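Local coordinates for afamin (Homo sapiens, PDB 6FAK), which carries hydrophobic molecules in body fluids, binding vitamin E and keeping lipidated Wnt proteins soluble and active, at residues Q224-K228 against S296-P302; I417-L421 against R468-V474. One frame throughout, in Å; residues are numbered along the deposited sequence.

Contact 1: residues Q224-K228 against S296-P302; sequences QKFPK and SNKDDRP
The Pro227 ring meets the facing backbone: its CG lies 3.7 Å from Asp299 O and close to Asp300 O, and its CB touches Arg301 CG. Beyond it, Pro302 CG packs 3.7 Å from Lys228 CB. Lys225 lays its CG over one face of the Phe226 ring, offset toward the rim. One oxygen of the Asp299 carboxylate, OD2, takes a water that also accepts from Lys228 N, and a weak bond from Ser276 N.

With CG trans to the backbone N (chi1 -170°), the long Lys225 chain reaches across to 296-302, and its NZ donates to Ser296 O at 3.1 Å and to Ile293 O. A positive group suits these carbonyls at the end of helix 288-295. A methionine here, with no ammonium, would probably leave Ser296 O without its donor from 224-228 and weaken the tie between the two helix ends. The Lys225 carbonyl, last in helix 216-225, accepts from Asp299 N at 3.2 Å (160° at the hydrogen), and Pro227, lacking an N-H, suits the turn away. Thus an extended, polyproline-II-like segment closes a helix C-terminus in the second albumin domain, within and just past the end of the 194-298 region that forms the pocket for hydrophobic ligands.

Contact 2: residues I417-L421 against R468-V474; sequences IAPQL and RTINPAV
Ile470 is the broadest bump of the contact, its two branches meeting different neighbours. CG2 turns toward Ala418 CB (4.3 Å) and the Gln420 chain, while CD1 packs 3.9 Å from Leu421 CD2 and lies over one face of the Arg468 guanidinium. Leu421 CD2 also rests against Arg468 NH2 at 3.6 Å; the NH1 of that arginine forms a salt bridge with Glu425. Val474 CG2 fits beside Ile417 O and 4.2 Å from Ala418 CB, a small methyl that lets the branched side chain approach.

Ala418 to Leu421 form a type I beta turn in the connection from helix 376-417 to helix 423-440, in the third albumin domain. Into the hollow between this turn and the helix end comes Asn471, whose ND2 donates to Ile417 O, at the C-terminus of helix 376-417 (3.0 Å), and to Gln420 OE1 (2.8 Å). The bend of Gln420 at chi2 (82°) folds its chain across Ile470 O and brings OE1 there; its NE2 goes on to Asp495. Asn471 is also the N-cap of helix 472-479: OD1 accepts from Val474 N at 3.0 Å, nearly straight at 172°. An asparagine suits this place because it can cap with oxygen and still donate twice with nitrogen.

Contacts 1 and 2 lie on opposite sides of the chain's centre, their own centres about 39 Å apart, and share no helix: the first belongs to the second albumin domain, the second to the third. Both join helix ends, but contact 1 serves two C-terminal ends, whereas contact 2 brings a C-terminal end (376-417) to an N-terminal one (472-479). Accordingly a lysine and a backbone amide supply donors in 224-228 with 296-302, while one asparagine amide serves both ends in 417-421 with 468-474, donating to one and accepting from the other. Contact 1 is partly buried, with proline rings, a lysine ammonium and a bridging water; contact 2 is mostly buried, with aliphatic methyls beside the amide bonds and a guanidinium at one side.

Contact 1: residues Q224-K228 against S296-P302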
# COMPACT_ATOMS: atom_id res chain seq x y z
N GLN A 224 -3.04 4.95 19.43
CA GLN A 224 -4.36 5.46 19.00
C GLN A 224 -5.46 4.43 19.11
O GLN A 224 -6.56 4.75 19.55
CB GLN A 224 -4.35 5.94 17.54
CG GLN A 224 -4.18 7.41 17.40
CD GLN A 224 -4.28 7.89 15.96
OE1 GLN A 224 -4.25 7.12 14.99
NE2 GLN A 224 -4.37 9.19 15.82
N LYS A 225 -5.16 3.21 18.69
CA LYS A 225 -6.13 2.14 18.68
C LYS A 225 -6.47 1.60 20.07
O LYS A 225 -7.62 1.26 20.34
CB LYS A 225 -5.62 0.99 17.80
CG LYS A 225 -6.66 -0.08 17.52
CD LYS A 225 -6.04 -1.20 16.70
CE LYS A 225 -7.06 -2.24 16.25
NZ LYS A 225 -7.53 -1.91 14.87
N PHE A 226 -5.46 1.52 20.94
CA PHE A 226 -5.62 0.96 22.29
C PHE A 226 -5.19 2.00 23.31
O PHE A 226 -4.20 1.82 24.00
CB PHE A 226 -4.78 -0.31 22.46
CG PHE A 226 -5.05 -1.37 21.42
CD1 PHE A 226 -6.34 -1.84 21.21
CD2 PHE A 226 -4.02 -1.93 20.70
CE1 PHE A 226 -6.61 -2.81 20.26
CE2 PHE A 226 -4.27 -2.91 19.74
CZ PHE A 226 -5.57 -3.35 19.52
N PRO A 227 -5.94 3.08 23.43
CA PRO A 227 -5.46 4.18 24.26
C PRO A 227 -5.46 3.89 25.76
O PRO A 227 -4.87 4.65 26.50
CB PRO A 227 -6.42 5.31 23.93
CG PRO A 227 -7.66 4.64 23.49
CD PRO A 227 -7.20 3.43 22.75
N LYS A 228 -6.09 2.80 26.20
CA LYS A 228 -6.01 2.43 27.62
C LYS A 228 -4.81 1.52 27.97
O LYS A 228 -4.61 1.22 29.13
CB LYS A 228 -7.36 1.83 28.08
CG LYS A 228 -7.54 0.34 27.91
CD LYS A 228 -8.83 -0.19 28.55
CE LYS A 228 -8.56 -1.28 29.59
NZ LYS A 228 -9.68 -2.25 29.68
N SER A 296 -11.09 -3.66 13.52
CA SER A 296 -11.91 -3.17 14.63
C SER A 296 -11.65 -1.67 14.79
O SER A 296 -10.56 -1.17 14.45
CB SER A 296 -11.65 -3.94 15.92
OG SER A 296 -10.35 -3.71 16.41
N ASN A 297 -12.65 -0.94 15.26
CA ASN A 297 -12.51 0.51 15.43
C ASN A 297 -11.66 0.84 16.67
O ASN A 297 -11.36 -0.04 17.50
CB ASN A 297 -13.88 1.23 15.45
CG ASN A 297 -14.86 0.66 16.47
OD1 ASN A 297 -14.56 -0.32 17.15
ND2 ASN A 297 -16.04 1.26 16.55
N LYS A 298 -11.27 2.11 16.77
CA LYS A 298 -10.47 2.61 17.90
C LYS A 298 -11.30 2.52 19.19
O LYS A 298 -12.48 2.90 19.21
CB LYS A 298 -10.01 4.07 17.68
CG LYS A 298 -9.17 4.31 16.42
CD LYS A 298 -8.52 5.71 16.42
CE LYS A 298 -8.85 6.55 15.18
NZ LYS A 298 -7.93 6.37 14.02
N ASP A 299 -10.69 1.97 20.23
CA ASP A 299 -11.30 1.91 21.56
C ASP A 299 -11.51 3.35 22.08
O ASP A 299 -10.82 4.28 21.64
CB ASP A 299 -10.40 1.09 22.50
CG ASP A 299 -11.02 0.80 23.86
OD1 ASP A 299 -12.09 1.34 24.19
OD2 ASP A 299 -10.42 0.02 24.62
N ASP A 300 -12.49 3.53 22.96
CA ASP A 300 -12.74 4.83 23.59
C ASP A 300 -11.57 5.15 24.50
O ASP A 300 -11.06 4.26 25.19
CB ASP A 300 -14.02 4.82 24.46
CG ASP A 300 -15.27 4.39 23.70
OD1 ASP A 300 -15.20 4.15 22.47
OD2 ASP A 300 -16.33 4.28 24.35
N ARG A 301 -11.13 6.41 24.50
CA ARG A 301 -10.10 6.87 25.43
C ARG A 301 -10.60 6.75 26.86
O ARG A 301 -11.79 6.96 27.10
CB ARG A 301 -9.73 8.33 25.19
CG ARG A 301 -8.67 8.56 24.14
CD ARG A 301 -8.41 10.04 24.03
NE ARG A 301 -9.46 10.74 23.29
CZ ARG A 301 -9.74 12.04 23.36
NH1 ARG A 301 -9.05 12.84 24.19
NH2 ARG A 301 -10.71 12.55 22.61
N PRO A 302 -9.71 6.40 27.80
CA PRO A 302 -10.06 6.57 29.21
C PRO A 302 -10.62 7.97 29.46
O PRO A 302 -9.89 8.95 29.34
CB PRO A 302 -8.73 6.33 29.94
CG PRO A 302 -8.00 5.38 29.06
CD PRO A 302 -8.43 5.67 27.64
O HOH W 1 -7.50 0.68 24.83

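Contact 2: residues I417-L421 against R468-V474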
# COMPACT_ATOMS: atom_id res chain seq x y z
N ILE A 417 5.65 16.78 -12.50
CA ILE A 417 6.68 16.61 -11.53
C ILE A 417 7.48 15.32 -11.72
O ILE A 417 8.63 15.27 -11.33
CB ILE A 417 6.20 16.75 -10.03
CG1 ILE A 417 5.36 15.60 -9.60
CG2 ILE A 417 5.49 18.09 -9.76
CD1 ILE A 417 5.12 15.57 -8.12
N ALA A 418 6.84 14.28 -12.25
CA ALA A 418 7.44 12.92 -12.42
C ALA A 418 7.15 12.34 -13.81
O ALA A 418 6.58 11.26 -13.92
CB ALA A 418 6.94 11.97 -11.32
N PRO A 419 7.49 13.10 -14.86
CA PRO A 419 7.13 12.70 -16.23
C PRO A 419 7.86 11.44 -16.70
O PRO A 419 7.40 10.84 -17.67
CB PRO A 419 7.50 13.91 -17.08
CG PRO A 419 8.62 14.54 -16.32
CD PRO A 419 8.23 14.38 -14.88
N GLN A 420 8.93 11.02 -15.99
CA GLN A 420 9.68 9.86 -16.34
C GLN A 420 8.94 8.55 -16.00
O GLN A 420 9.28 7.48 -16.53
CB GLN A 420 11.06 9.85 -15.63
CG GLN A 420 12.00 11.02 -16.02
CD GLN A 420 11.71 12.31 -15.29
OE1 GLN A 420 10.93 12.36 -14.31
NE2 GLN A 420 12.43 13.35 -15.67
N LEU A 421 7.93 8.62 -15.14
CA LEU A 421 7.08 7.43 -14.86
C LEU A 421 6.25 7.02 -16.06
O LEU A 421 5.91 7.82 -16.90
CB LEU A 421 6.16 7.68 -13.68
CG LEU A 421 6.90 7.95 -12.38
CD1 LEU A 421 5.95 8.32 -11.28
CD2 LEU A 421 7.80 6.79 -11.96
N ARG A 468 14.27 3.97 -6.06
CA ARG A 468 14.04 4.26 -7.47
C ARG A 468 14.78 5.54 -7.84
O ARG A 468 15.10 6.34 -6.97
CB ARG A 468 12.58 4.44 -7.74
CG ARG A 468 11.76 3.25 -7.31
CD ARG A 468 10.32 3.53 -7.62
NE ARG A 468 10.05 3.46 -9.06
CZ ARG A 468 8.85 3.64 -9.59
NH1 ARG A 468 7.81 4.03 -8.83
NH2 ARG A 468 8.68 3.48 -10.87
N THR A 469 15.12 5.68 -9.11
CA THR A 469 15.79 6.87 -9.58
C THR A 469 14.85 7.45 -10.65
O THR A 469 14.92 7.06 -11.82
CB THR A 469 17.22 6.57 -10.14
OG1 THR A 469 17.15 5.51 -11.08
CG2 THR A 469 18.19 6.15 -9.04
N ILE A 470 13.98 8.37 -10.23
CA ILE A 470 13.02 8.99 -11.10
C ILE A 470 13.55 10.29 -11.69
O ILE A 470 13.79 10.39 -12.90
CB ILE A 470 11.70 9.10 -10.39
CG1 ILE A 470 11.21 7.66 -10.00
CG2 ILE A 470 10.68 9.88 -11.26
CD1 ILE A 470 10.13 7.67 -8.96
N ASN A 471 13.74 11.28 -10.83
CA ASN A 471 14.47 12.47 -11.17
C ASN A 471 14.98 13.03 -9.85
O ASN A 471 14.49 12.62 -8.77
CB ASN A 471 13.62 13.48 -12.00
CG ASN A 471 12.39 13.98 -11.26
OD1 ASN A 471 12.49 14.51 -10.14
ND2 ASN A 471 11.21 13.88 -11.92
N PRO A 472 15.96 13.98 -9.90
CA PRO A 472 16.60 14.32 -8.65
C PRO A 472 15.67 14.92 -7.59
O PRO A 472 15.80 14.57 -6.43
CB PRO A 472 17.74 15.30 -9.07
CG PRO A 472 17.97 15.04 -10.53
CD PRO A 472 16.65 14.56 -11.08
N ALA A 473 14.70 15.73 -8.00
CA ALA A 473 13.79 16.37 -7.04
C ALA A 473 12.84 15.34 -6.37
O ALA A 473 12.67 15.32 -5.16
CB ALA A 473 12.97 17.49 -7.73
N VAL A 474 12.28 14.45 -7.17
CA VAL A 474 11.45 13.34 -6.65
C VAL A 474 12.26 12.41 -5.74
O VAL A 474 11.77 12.01 -4.63
CB VAL A 474 10.81 12.52 -7.81
CG1 VAL A 474 10.18 11.24 -7.27
CG2 VAL A 474 9.77 13.31 -8.55